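Local atomic coordinates of Cbs-cp12 (Microcystis aeruginosa PCC 7806, PDB entry 5NMU), a protein that probably takes part in redox regulation of photosynthesis, as a hexameric cyanobacterial fusion of a CBS-domain pair with a CP12 domain. Residues R102-P107 / I118-I123. Residues are numbered along the deposited sequence; the frame is centred on the assembly and turned at random.
Sequences RIRRAP and ISVSDI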
loop_
_atom_site.group_PDB
_atom_site.type_symbol
_atom_site.label_atom_id
_atom_site.label_comp_id
_atom_site.label_asym_id
_atom_site.label_seq_id
_atom_site.Cartn_x
_atom_site.Cartn_y
_atom_site.Cartn_z
ATOM N N ARG A 102 10.277 -3.009 -1.430
ATOM C CA ARG A 102 9.528 -3.967 -0.624
ATOM C C ARG A 102 9.724 -5.362 -1.149
ATOM O O ARG A 102 8.739 -6.031 -1.363
ATOM C CB ARG A 102 8.016 -3.673 -0.604
ATOM C CG ARG A 102 7.593 -2.235 -0.254
ATOM C CD ARG A 102 7.287 -2.036 1.236
ATOM N NE ARG A 102 8.334 -1.291 1.972
ATOM C CZ ARG A 102 8.569 -1.367 3.298
ATOM N NH1 ARG A 102 7.877 -2.215 4.120
ATOM N NH2 ARG A 102 9.557 -0.608 3.807
ATOM N N ILE A 103 10.965 -5.780 -1.393
ATOM C CA ILE A 103 11.280 -7.164 -1.700
ATOM C C ILE A 103 12.222 -7.670 -0.649
ATOM O O ILE A 103 12.753 -6.883 0.124
ATOM C CB ILE A 103 11.935 -7.365 -3.074
ATOM C CG1 ILE A 103 13.227 -6.546 -3.170
ATOM C CG2 ILE A 103 10.913 -7.033 -4.180
ATOM C CD1 ILE A 103 13.940 -6.730 -4.490
ATOM N N ARG A 104 12.416 -8.976 -0.613
ATOM C CA ARG A 104 13.289 -9.608 0.380
ATOM C C ARG A 104 14.441 -10.346 -0.271
ATOM O O ARG A 104 15.308 -10.869 0.450
ATOM C CB ARG A 104 12.471 -10.533 1.275
ATOM C CG ARG A 104 11.521 -9.704 2.154
ATOM C CD ARG A 104 10.292 -10.427 2.559
ATOM N NE ARG A 104 9.519 -10.950 1.409
ATOM C CZ ARG A 104 8.551 -10.333 0.758
ATOM N NH1 ARG A 104 8.166 -9.119 1.099
ATOM N NH2 ARG A 104 7.963 -10.965 -0.249
ATOM N N ARG A 105 14.531 -10.300 -1.596
ATOM C CA ARG A 105 15.323 -11.282 -2.347
ATOM C C ARG A 105 15.523 -10.821 -3.809
ATOM O O ARG A 105 14.571 -10.346 -4.413
ATOM C CB ARG A 105 14.379 -12.520 -2.354
ATOM C CG ARG A 105 14.984 -13.789 -2.292
ATOM C CD ARG A 105 13.881 -14.816 -2.001
ATOM N NE ARG A 105 13.354 -14.633 -0.672
ATOM C CZ ARG A 105 13.958 -14.931 0.467
ATOM N NH1 ARG A 105 15.149 -15.427 0.471
ATOM N NH2 ARG A 105 13.356 -14.688 1.620
ATOM N N ALA A 106 16.723 -10.951 -4.380
ATOM C CA ALA A 106 16.980 -10.531 -5.788
ATOM C C ALA A 106 18.131 -11.313 -6.406
ATOM O O ALA A 106 19.057 -11.707 -5.705
ATOM C CB ALA A 106 17.245 -9.042 -5.872
ATOM N N PRO A 107 18.056 -11.584 -7.712
ATOM C CA PRO A 107 19.280 -12.160 -8.337
ATOM C C PRO A 107 20.385 -11.111 -8.299
ATOM O O PRO A 107 20.088 -9.913 -8.411
ATOM C CB PRO A 107 18.871 -12.409 -9.790
ATOM C CG PRO A 107 17.801 -11.397 -10.033
ATOM C CD PRO A 107 17.014 -11.291 -8.715
ATOM N N ILE A 118 20.698 -12.797 -3.604
ATOM C CA ILE A 118 20.923 -12.096 -2.340
ATOM C C ILE A 118 19.548 -11.781 -1.678
ATOM O O ILE A 118 18.605 -11.315 -2.360
ATOM C CB ILE A 118 21.800 -10.845 -2.549
ATOM C CG1 ILE A 118 22.237 -10.259 -1.202
ATOM C CG2 ILE A 118 21.093 -9.767 -3.349
ATOM C CD1 ILE A 118 23.349 -9.241 -1.288
ATOM N N SER A 119 19.477 -12.029 -0.366
ATOM C CA SER A 119 18.233 -11.886 0.404
ATOM C C SER A 119 18.473 -11.108 1.691
ATOM O O SER A 119 19.613 -10.832 2.090
ATOM C CB SER A 119 17.710 -13.249 0.823
ATOM O OG SER A 119 18.505 -13.769 1.860
ATOM N N VAL A 120 17.350 -10.765 2.302
ATOM C CA VAL A 120 17.346 -10.175 3.616
ATOM C C VAL A 120 18.089 -11.007 4.636
ATOM O O VAL A 120 18.769 -10.416 5.490
ATOM C CB VAL A 120 15.918 -9.803 4.113
ATOM C CG1 VAL A 120 15.448 -8.613 3.312
ATOM C CG2 VAL A 120 14.912 -10.955 4.018
ATOM N N SER A 121 17.996 -12.336 4.528
ATOM C CA SER A 121 18.727 -13.263 5.390
ATOM C C SER A 121 20.280 -13.138 5.177
ATOM O O SER A 121 21.034 -13.099 6.133
ATOM C CB SER A 121 18.295 -14.710 5.134
ATOM O OG SER A 121 16.885 -14.850 5.167
ATOM N N ASP A 122 20.717 -13.074 3.916
ATOM C CA ASP A 122 22.123 -12.863 3.610
ATOM C C ASP A 122 22.611 -11.594 4.265
ATOM O O ASP A 122 23.682 -11.591 4.839
ATOM C CB ASP A 122 22.389 -12.812 2.121
ATOM C CG ASP A 122 22.077 -14.101 1.425
ATOM O OD1 ASP A 122 22.485 -15.198 1.881
ATOM O OD2 ASP A 122 21.428 -13.992 0.373
ATOM N N ILE A 123 21.791 -10.553 4.270
ATOM C CA ILE A 123 22.176 -9.350 4.923
ATOM C C ILE A 123 22.227 -9.537 6.450
ATOM O O ILE A 123 23.221 -9.150 7.089
ATOM C CB ILE A 123 21.250 -8.172 4.575
ATOM C CG1 ILE A 123 21.325 -7.888 3.072
ATOM C CG2 ILE A 123 21.672 -6.924 5.345
ATOM C CD1 ILE A 123 20.301 -6.920 2.537
HETATM O O HOH W 1 14.078 -15.192 4.094
#
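Arg104 O receives Val120 N at 2.8 Å, with the donor tilted 24° from the carbonyl plane. Arg104 O also takes a CA-H...O contact from Ser119 CA at 3.1 Å. Both Val120 methyls pack against this oxygen from one side, and Val120 CG2 also lies alongside Arg104 CB at 3.7 Å. Ala106 and Ile118 form an antiparallel hydrogen-bonded pair; Ala106 N gives to Ile118 O, and Ile118 N returns a nearly straight bond to Ala106 O (N-H...O angle 175°). Their side chains share one sheet face and pack on Phe98 of helix 91-101. On the other face, Arg105 bends at chi3 (-68°), which brings Arg105 NH1 within 3.4 Å of Ser119 CB. Arg105 NH2 gives to a water oxygen at 2.6 Å, in the guanidinium plane, and this water donates to Ser121 OG. Ser121 OG also bonds Glu55 and Arg37 of the second subunit. A leucine in place of Arg105 would probably leave this water without its guanidinium donor and Ser119 CB less covered. Ser119 OG accepts from Asp122 N at 3.1 Å, while Ser119 N gives to Asp122 OD2 at 2.9 Å. This capping box starts helix 120-126 directly after the second strand of a CBS-domain beta hairpin.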